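Local coordinates for 2L protein (Yaba-like disease virus, PDB 3IT8), which probably binds and neutralises the host cytokine tumour necrosis factor, using a fold related to that of MHC class I proteins, at residues 21-26 with 168-173; 48-53 with 175-180. All blocks are in the same frame, centred on the assembly; numbering follows the deposited sequence.

Contact 1: 21-26 with 168-173. With NAG (2-acetamido-2-deoxy-beta-D-glucopyranose), chain M.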
loop_
_atom_site.group_PDB
_atom_site.type_symbol
_atom_site.label_atom_id
_atom_site.label_comp_id
_atom_site.label_asym_id
_atom_site.label_seq_id
_atom_site.Cartn_x
_atom_site.Cartn_y
_atom_site.Cartn_z
ATOM N N PHE D 21 -32.001 -27.398 -22.211
ATOM C CA PHE D 21 -31.172 -26.366 -21.639
ATOM C C PHE D 21 -31.244 -25.137 -22.530
ATOM O O PHE D 21 -31.188 -25.240 -23.751
ATOM C CB PHE D 21 -29.729 -26.818 -21.554
ATOM C CG PHE D 21 -28.797 -25.702 -21.254
ATOM C CD1 PHE D 21 -28.694 -25.200 -19.960
ATOM C CD2 PHE D 21 -28.076 -25.088 -22.281
ATOM C CE1 PHE D 21 -27.892 -24.098 -19.692
ATOM C CE2 PHE D 21 -27.272 -23.991 -22.027
ATOM C CZ PHE D 21 -27.179 -23.491 -20.730
ATOM N N TYR D 22 -31.373 -23.971 -21.913
ATOM C CA TYR D 22 -31.424 -22.730 -22.669
ATOM C C TYR D 22 -30.425 -21.746 -22.104
ATOM O O TYR D 22 -30.293 -21.605 -20.894
ATOM C CB TYR D 22 -32.819 -22.089 -22.621
ATOM C CG TYR D 22 -33.902 -22.865 -23.331
ATOM C CD1 TYR D 22 -34.849 -23.594 -22.609
ATOM C CD2 TYR D 22 -33.978 -22.880 -24.726
ATOM C CE1 TYR D 22 -35.847 -24.317 -23.256
ATOM C CE2 TYR D 22 -34.971 -23.606 -25.385
ATOM C CZ TYR D 22 -35.904 -24.318 -24.643
ATOM O OH TYR D 22 -36.914 -25.011 -25.278
ATOM N N ASP D 23 -29.713 -21.077 -23.002
ATOM C CA ASP D 23 -28.739 -20.052 -22.651
ATOM C C ASP D 23 -29.290 -18.748 -23.248
ATOM O O ASP D 23 -29.379 -18.604 -24.469
ATOM C CB ASP D 23 -27.391 -20.376 -23.283
ATOM C CG ASP D 23 -26.305 -19.407 -22.866
ATOM O OD1 ASP D 23 -26.617 -18.230 -22.615
ATOM O OD2 ASP D 23 -25.126 -19.810 -22.804
ATOM N N HIS D 24 -29.672 -17.805 -22.398
ATOM C CA HIS D 24 -30.218 -16.533 -22.875
ATOM C C HIS D 24 -29.409 -15.318 -22.439
ATOM O O HIS D 24 -29.147 -15.122 -21.244
ATOM C CB HIS D 24 -31.646 -16.339 -22.374
ATOM C CG HIS D 24 -32.659 -17.182 -23.074
ATOM N ND1 HIS D 24 -33.084 -16.919 -24.356
ATOM C CD2 HIS D 24 -33.364 -18.258 -22.656
ATOM C CE1 HIS D 24 -34.011 -17.792 -24.699
ATOM N NE2 HIS D 24 -34.200 -18.616 -23.684
ATOM N N TYR D 25 -29.000 -14.509 -23.411
ATOM C CA TYR D 25 -28.289 -13.256 -23.130
ATOM C C TYR D 25 -29.380 -12.207 -23.366
ATOM O O TYR D 25 -29.825 -12.029 -24.500
ATOM C CB TYR D 25 -27.152 -13.033 -24.107
ATOM C CG TYR D 25 -26.490 -11.716 -23.872
ATOM C CD1 TYR D 25 -25.746 -11.486 -22.715
ATOM C CD2 TYR D 25 -26.657 -10.664 -24.767
ATOM C CE1 TYR D 25 -25.187 -10.238 -22.451
ATOM C CE2 TYR D 25 -26.100 -9.409 -24.513
ATOM C CZ TYR D 25 -25.370 -9.206 -23.353
ATOM O OH TYR D 25 -24.827 -7.970 -23.095
ATOM N N ASN D 26 -29.817 -11.517 -22.313
ATOM C CA ASN D 26 -30.922 -10.561 -22.449
ATOM C C ASN D 26 -32.060 -11.451 -22.916
ATOM O O ASN D 26 -32.244 -12.534 -22.371
ATOM C CB ASN D 26 -30.637 -9.489 -23.501
ATOM C CG ASN D 26 -29.652 -8.453 -23.019
ATOM O OD1 ASN D 26 -29.322 -8.398 -21.838
ATOM N ND2 ASN D 26 -29.185 -7.610 -23.932
ATOM N N LEU D 168 -19.651 -10.781 -19.586
ATOM C CA LEU D 168 -18.903 -9.741 -20.285
ATOM C C LEU D 168 -18.443 -10.187 -21.676
ATOM O O LEU D 168 -18.331 -9.369 -22.590
ATOM C CB LEU D 168 -17.709 -9.282 -19.440
ATOM C CG LEU D 168 -18.062 -8.594 -18.105
ATOM C CD1 LEU D 168 -16.801 -8.176 -17.400
ATOM C CD2 LEU D 168 -18.957 -7.382 -18.337
ATOM N N ASP D 169 -18.182 -11.479 -21.845
ATOM C CA ASP D 169 -17.779 -11.983 -23.151
ATOM C C ASP D 169 -18.988 -11.984 -24.091
ATOM O O ASP D 169 -18.860 -11.690 -25.284
ATOM C CB ASP D 169 -17.207 -13.397 -23.040
ATOM C CG ASP D 169 -15.849 -13.429 -22.360
ATOM O OD1 ASP D 169 -15.005 -12.562 -22.686
ATOM O OD2 ASP D 169 -15.622 -14.330 -21.513
ATOM N N TYR D 170 -20.160 -12.315 -23.555
ATOM C CA TYR D 170 -21.366 -12.329 -24.366
ATOM C C TYR D 170 -21.608 -10.922 -24.884
ATOM O O TYR D 170 -21.855 -10.713 -26.080
ATOM C CB TYR D 170 -22.581 -12.776 -23.548
ATOM C CG TYR D 170 -22.659 -14.270 -23.278
ATOM C CD1 TYR D 170 -21.788 -14.887 -22.384
ATOM C CD2 TYR D 170 -23.625 -15.063 -23.893
ATOM C CE1 TYR D 170 -21.883 -16.248 -22.104
ATOM C CE2 TYR D 170 -23.724 -16.425 -23.616
ATOM C CZ TYR D 170 -22.851 -17.004 -22.718
ATOM O OH TYR D 170 -22.955 -18.335 -22.406
ATOM N N GLN D 171 -21.530 -9.956 -23.972
ATOM C CA GLN D 171 -21.751 -8.569 -24.312
ATOM C C GLN D 171 -20.877 -8.138 -25.477
ATOM O O GLN D 171 -21.365 -7.511 -26.413
ATOM C CB GLN D 171 -21.488 -7.687 -23.108
ATOM C CG GLN D 171 -21.683 -6.236 -23.411
ATOM C CD GLN D 171 -21.573 -5.377 -22.184
ATOM O OE1 GLN D 171 -20.589 -5.463 -21.433
ATOM N NE2 GLN D 171 -22.584 -4.533 -21.961
ATOM N N LYS D 172 -19.589 -8.473 -25.427
ATOM C CA LYS D 172 -18.664 -8.120 -26.508
ATOM C C LYS D 172 -19.127 -8.653 -27.857
ATOM O O LYS D 172 -19.199 -7.911 -28.835
ATOM C CB LYS D 172 -17.267 -8.675 -26.251
ATOM C CG LYS D 172 -16.453 -7.900 -25.267
ATOM C CD LYS D 172 -15.016 -8.384 -25.272
ATOM C CE LYS D 172 -14.163 -7.588 -24.274
ATOM N NZ LYS D 172 -12.700 -7.885 -24.365
ATOM N N MET D 173 -19.431 -9.945 -27.911
ATOM C CA MET D 173 -19.859 -10.554 -29.156
ATOM C C MET D 173 -21.264 -10.185 -29.565
ATOM O O MET D 173 -21.653 -10.417 -30.694
ATOM C CB MET D 173 -19.731 -12.066 -29.058
ATOM C CG MET D 173 -18.300 -12.510 -28.874
ATOM S SD MET D 173 -18.068 -14.286 -28.735
ATOM C CE MET D 173 -18.108 -14.505 -27.011
HETATM C C1 NAG M . -37.120 -22.980 -18.273
HETATM C C2 NAG M . -38.188 -21.915 -18.012
HETATM C C3 NAG M . -39.577 -22.583 -17.927
HETATM C C4 NAG M . -39.857 -23.361 -19.222
HETATM C C5 NAG M . -38.716 -24.378 -19.400
HETATM C C6 NAG M . -38.856 -25.229 -20.650
HETATM C C7 NAG M . -37.319 -20.007 -16.815
HETATM C C8 NAG M . -37.388 -19.176 -15.550
HETATM N N2 NAG M . -37.876 -21.217 -16.779
HETATM O O3 NAG M . -40.587 -21.607 -17.721
HETATM O O4 NAG M . -41.138 -24.013 -19.166
HETATM O O5 NAG M . -37.438 -23.687 -19.478
HETATM O O6 NAG M . -38.460 -24.517 -21.813
HETATM O O7 NAG M . -36.764 -19.553 -17.810
#
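Tyr170 OH donates a hydrogen bond of 2.7 Å to Asp23 OD2. The position of OD2 is somewhat doubtful, since the model crowds it against a neighbouring atom. Tyr5 OH and Thr59 OG1 are also hydrogen-bonded to the same phenol oxygen. Asp23 and Tyr170 point at each other across the contact. The carboxylate and ring planes are turned 41° apart, and Asp23 OD1 lies 3.6 Å from Tyr170 CE2. Asp23 reaches the phenol because its CG is anti to the backbone N (chi1 -175°).

This contact joins strand 18-25 of the MHC-like sheet to the end of helix 148-174, which packs on the sheet, the two short segments inclined at 66°. Tyr25, two residues along the strand, runs alongside Tyr170 but heads the other way. Its CD1 packs 3.5 Å from Tyr170 CB, and one ring face looks onto Tyr170 C. The far end of the same side chain meets Gln171, where Tyr25 OH lies 3.4 Å from Gln171 CB. Tyr22 does not reach the helix; its ring stands obliquely beside the sugar carried by Asn6, and Lys4 NZ is hydrogen-bonded to that sugar.

Phe51 stacks on the Tyr170 ring, and Tyr64 OH is a further partner of Asp23 OD2. If OD2 is placed correctly, two phenols, of Tyr170 and Tyr64, serve this buried carboxylate. Were it ionised, their hydroxyls would probably help to stabilise the charge.

Contact 2: 48-53 with 175-180. With NAG (2-acetamido-2-deoxy-beta-D-glucopyranose), chain N.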
loop_
_atom_site.group_PDB
_atom_site.type_symbol
_atom_site.label_atom_id
_atom_site.label_comp_id
_atom_site.label_asym_id
_atom_site.label_seq_id
_atom_site.Cartn_x
_atom_site.Cartn_y
_atom_site.Cartn_z
ATOM N N ALA D 48 -26.648 -19.324 -31.509
ATOM C CA ALA D 48 -26.693 -18.008 -32.139
ATOM C C ALA D 48 -25.446 -17.798 -33.001
ATOM O O ALA D 48 -24.330 -18.128 -32.593
ATOM C CB ALA D 48 -26.784 -16.927 -31.090
ATOM N N ASP D 49 -25.656 -17.258 -34.200
ATOM C CA ASP D 49 -24.577 -17.005 -35.153
ATOM C C ASP D 49 -23.501 -16.048 -34.626
ATOM O O ASP D 49 -22.338 -16.160 -34.997
ATOM C CB ASP D 49 -25.168 -16.449 -36.452
ATOM C CG ASP D 49 -26.107 -15.278 -36.209
ATOM O OD1 ASP D 49 -27.181 -15.489 -35.599
ATOM O OD2 ASP D 49 -25.771 -14.145 -36.620
ATOM N N TRP D 50 -23.884 -15.116 -33.757
ATOM C CA TRP D 50 -22.933 -14.145 -33.230
ATOM C C TRP D 50 -22.086 -14.600 -32.052
ATOM O O TRP D 50 -21.135 -13.915 -31.666
ATOM C CB TRP D 50 -23.646 -12.857 -32.830
ATOM C CG TRP D 50 -24.794 -13.025 -31.883
ATOM C CD1 TRP D 50 -26.118 -13.169 -32.209
ATOM C CD2 TRP D 50 -24.736 -13.023 -30.452
ATOM N NE1 TRP D 50 -26.889 -13.247 -31.069
ATOM C CE2 TRP D 50 -26.065 -13.167 -29.977
ATOM C CE3 TRP D 50 -23.693 -12.914 -29.524
ATOM C CZ2 TRP D 50 -26.371 -13.204 -28.616
ATOM C CZ3 TRP D 50 -24.000 -12.949 -28.171
ATOM C CH2 TRP D 50 -25.327 -13.093 -27.731
ATOM N N PHE D 51 -22.412 -15.755 -31.493
ATOM C CA PHE D 51 -21.690 -16.248 -30.336
ATOM C C PHE D 51 -20.624 -17.290 -30.657
ATOM O O PHE D 51 -20.940 -18.426 -30.989
ATOM C CB PHE D 51 -22.691 -16.825 -29.334
ATOM C CG PHE D 51 -22.086 -17.187 -28.009
ATOM C CD1 PHE D 51 -21.643 -16.195 -27.135
ATOM C CD2 PHE D 51 -21.966 -18.520 -27.621
ATOM C CE1 PHE D 51 -21.093 -16.527 -25.894
ATOM C CE2 PHE D 51 -21.416 -18.863 -26.381
ATOM C CZ PHE D 51 -20.978 -17.863 -25.517
ATOM N N ASN D 52 -19.358 -16.902 -30.575
ATOM C CA ASN D 52 -18.259 -17.840 -30.812
ATOM C C ASN D 52 -17.895 -18.347 -29.411
ATOM O O ASN D 52 -17.208 -17.665 -28.647
ATOM C CB ASN D 52 -17.054 -17.133 -31.466
ATOM C CG ASN D 52 -15.799 -18.007 -31.496
ATOM O OD1 ASN D 52 -15.261 -18.339 -30.450
ATOM N ND2 ASN D 52 -15.349 -18.410 -32.683
ATOM N N ILE D 53 -18.368 -19.539 -29.068
ATOM C CA ILE D 53 -18.122 -20.087 -27.740
ATOM C C ILE D 53 -16.650 -20.177 -27.346
ATOM O O ILE D 53 -16.324 -20.303 -26.167
ATOM C CB ILE D 53 -18.773 -21.478 -27.584
ATOM C CG1 ILE D 53 -19.040 -21.761 -26.104
ATOM C CG2 ILE D 53 -17.856 -22.545 -28.151
ATOM C CD1 ILE D 53 -20.100 -22.813 -25.869
ATOM N N LYS D 175 -22.567 -6.966 -29.068
ATOM C CA LYS D 175 -22.569 -5.544 -29.399
ATOM C C LYS D 175 -23.397 -5.134 -30.609
ATOM O O LYS D 175 -24.431 -4.473 -30.472
ATOM C CB LYS D 175 -21.144 -5.027 -29.569
ATOM C CG LYS D 175 -21.093 -3.513 -29.558
ATOM C CD LYS D 175 -19.676 -2.986 -29.602
ATOM C CE LYS D 175 -19.658 -1.460 -29.513
ATOM N NZ LYS D 175 -18.275 -0.893 -29.604
ATOM N N GLY D 176 -22.966 -5.526 -31.798
ATOM C CA GLY D 176 -23.722 -5.135 -32.969
ATOM C C GLY D 176 -24.894 -6.001 -33.401
ATOM O O GLY D 176 -25.797 -5.506 -34.065
ATOM N N LYS D 177 -24.915 -7.274 -33.021
ATOM C CA LYS D 177 -25.988 -8.148 -33.472
ATOM C C LYS D 177 -27.307 -8.272 -32.709
ATOM O O LYS D 177 -28.062 -9.215 -32.960
ATOM C CB LYS D 177 -25.420 -9.544 -33.728
ATOM C CG LYS D 177 -24.397 -9.581 -34.852
ATOM C CD LYS D 177 -24.217 -10.994 -35.361
ATOM C CE LYS D 177 -23.275 -11.057 -36.548
ATOM N NZ LYS D 177 -23.172 -12.461 -37.054
ATOM N N ILE D 178 -27.611 -7.349 -31.797
ATOM C CA ILE D 178 -28.900 -7.433 -31.084
ATOM C C ILE D 178 -29.541 -6.059 -30.934
ATOM O O ILE D 178 -28.909 -5.055 -31.233
ATOM C CB ILE D 178 -28.747 -8.080 -29.677
ATOM C CG1 ILE D 178 -27.961 -7.155 -28.750
ATOM C CG2 ILE D 178 -28.045 -9.431 -29.794
ATOM C CD1 ILE D 178 -28.080 -7.526 -27.295
ATOM N N PRO D 179 -30.797 -5.997 -30.466
ATOM C CA PRO D 179 -31.487 -4.712 -30.293
ATOM C C PRO D 179 -30.609 -3.690 -29.596
ATOM O O PRO D 179 -29.927 -4.019 -28.624
ATOM C CB PRO D 179 -32.706 -5.080 -29.461
ATOM C CG PRO D 179 -33.031 -6.405 -29.954
ATOM C CD PRO D 179 -31.667 -7.095 -30.025
ATOM N N LYS D 180 -30.613 -2.457 -30.100
ATOM C CA LYS D 180 -29.818 -1.388 -29.509
ATOM C C LYS D 180 -30.445 -0.942 -28.182
ATOM O O LYS D 180 -31.640 -1.128 -27.945
ATOM C CB LYS D 180 -29.754 -0.198 -30.460
ATOM C CG LYS D 180 -31.120 0.396 -30.738
ATOM C CD LYS D 180 -31.012 1.806 -31.278
ATOM C CE LYS D 180 -32.379 2.471 -31.346
ATOM N NZ LYS D 180 -32.267 3.899 -31.764
HETATM C C1 NAG N . -14.216 -17.778 -33.350
HETATM C C2 NAG N . -12.865 -18.433 -32.890
HETATM C C3 NAG N . -11.697 -18.295 -33.907
HETATM C C4 NAG N . -12.159 -18.461 -35.346
HETATM C C5 NAG N . -13.292 -17.479 -35.546
HETATM C C6 NAG N . -13.759 -17.333 -36.974
HETATM C C7 NAG N . -11.317 -17.096 -31.594
HETATM C C8 NAG N . -11.419 -15.636 -32.023
HETATM N N2 NAG N . -12.435 -17.825 -31.641
HETATM O O3 NAG N . -10.683 -19.252 -33.622
HETATM O O4 NAG N . -11.088 -18.177 -36.237
HETATM O O5 NAG N . -14.416 -17.909 -34.769
HETATM O O6 NAG N . -14.720 -16.294 -37.073
HETATM O O7 NAG N . -10.229 -17.553 -31.233
#
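Lys177 runs alongside Trp50, in the segment that follows helix 148-174. It faces a type I beta turn, Ala48 to Phe51, closed by a bond from Phe51 N to Ala48 O. The turn lies in the loop after strand 41-47 of the MHC-like domain. The Lys177 chain is extended beyond CG and passes the CB-CG end of Trp50. Its CB sits 4.0 Å from Trp50 CG.

At the tip, Lys177 NZ makes a salt bridge of 3.1 Å to Asp49 OD2. It meets the oxygen on its anti side, 21° out of the carboxylate plane. This pair is at the surface.

Ile178 comes next and packs against the indole. Its CG2 comes 4.2 Å from Trp50 NE1, near the rim of the ring. Ala48 CB and Phe51 CB lie over one face of the indole, also toward the rim. Trp50 CG sits between its backbone N and carbonyl carbon (chi1 54°), which places the indole beside Ile178. Met173 and Ala174 of the helix also touch the Trp50 side chain.

Just past the turn, Asn52 is glycosylated: its ND2 is bonded covalently to C1 of the sugar, and the sugar N2 makes a weak 3.1 Å hydrogen bond to Asn52 OD1.

From the N terminus the chain meets 21-26 on strand 18-25, then 48-53 in the loop before helix 61-82. Both partners come much later, at 168-173 and 175-180. Contact 1 closes a loop of 141 residues and contact 2 one of 121. The segments alternate along the chain, so the two loops cross. Their centres are about 8 Å apart, and they touch directly. Met173 SD packs against Asn52 N, and Met173 O on Trp50 CE3. Asn26 ND2 meets Ile178 CD1. Together they tie the sheet and the loop after strand 41-47 to the end of helix 148-174 and the segment leading toward the Ig-like part.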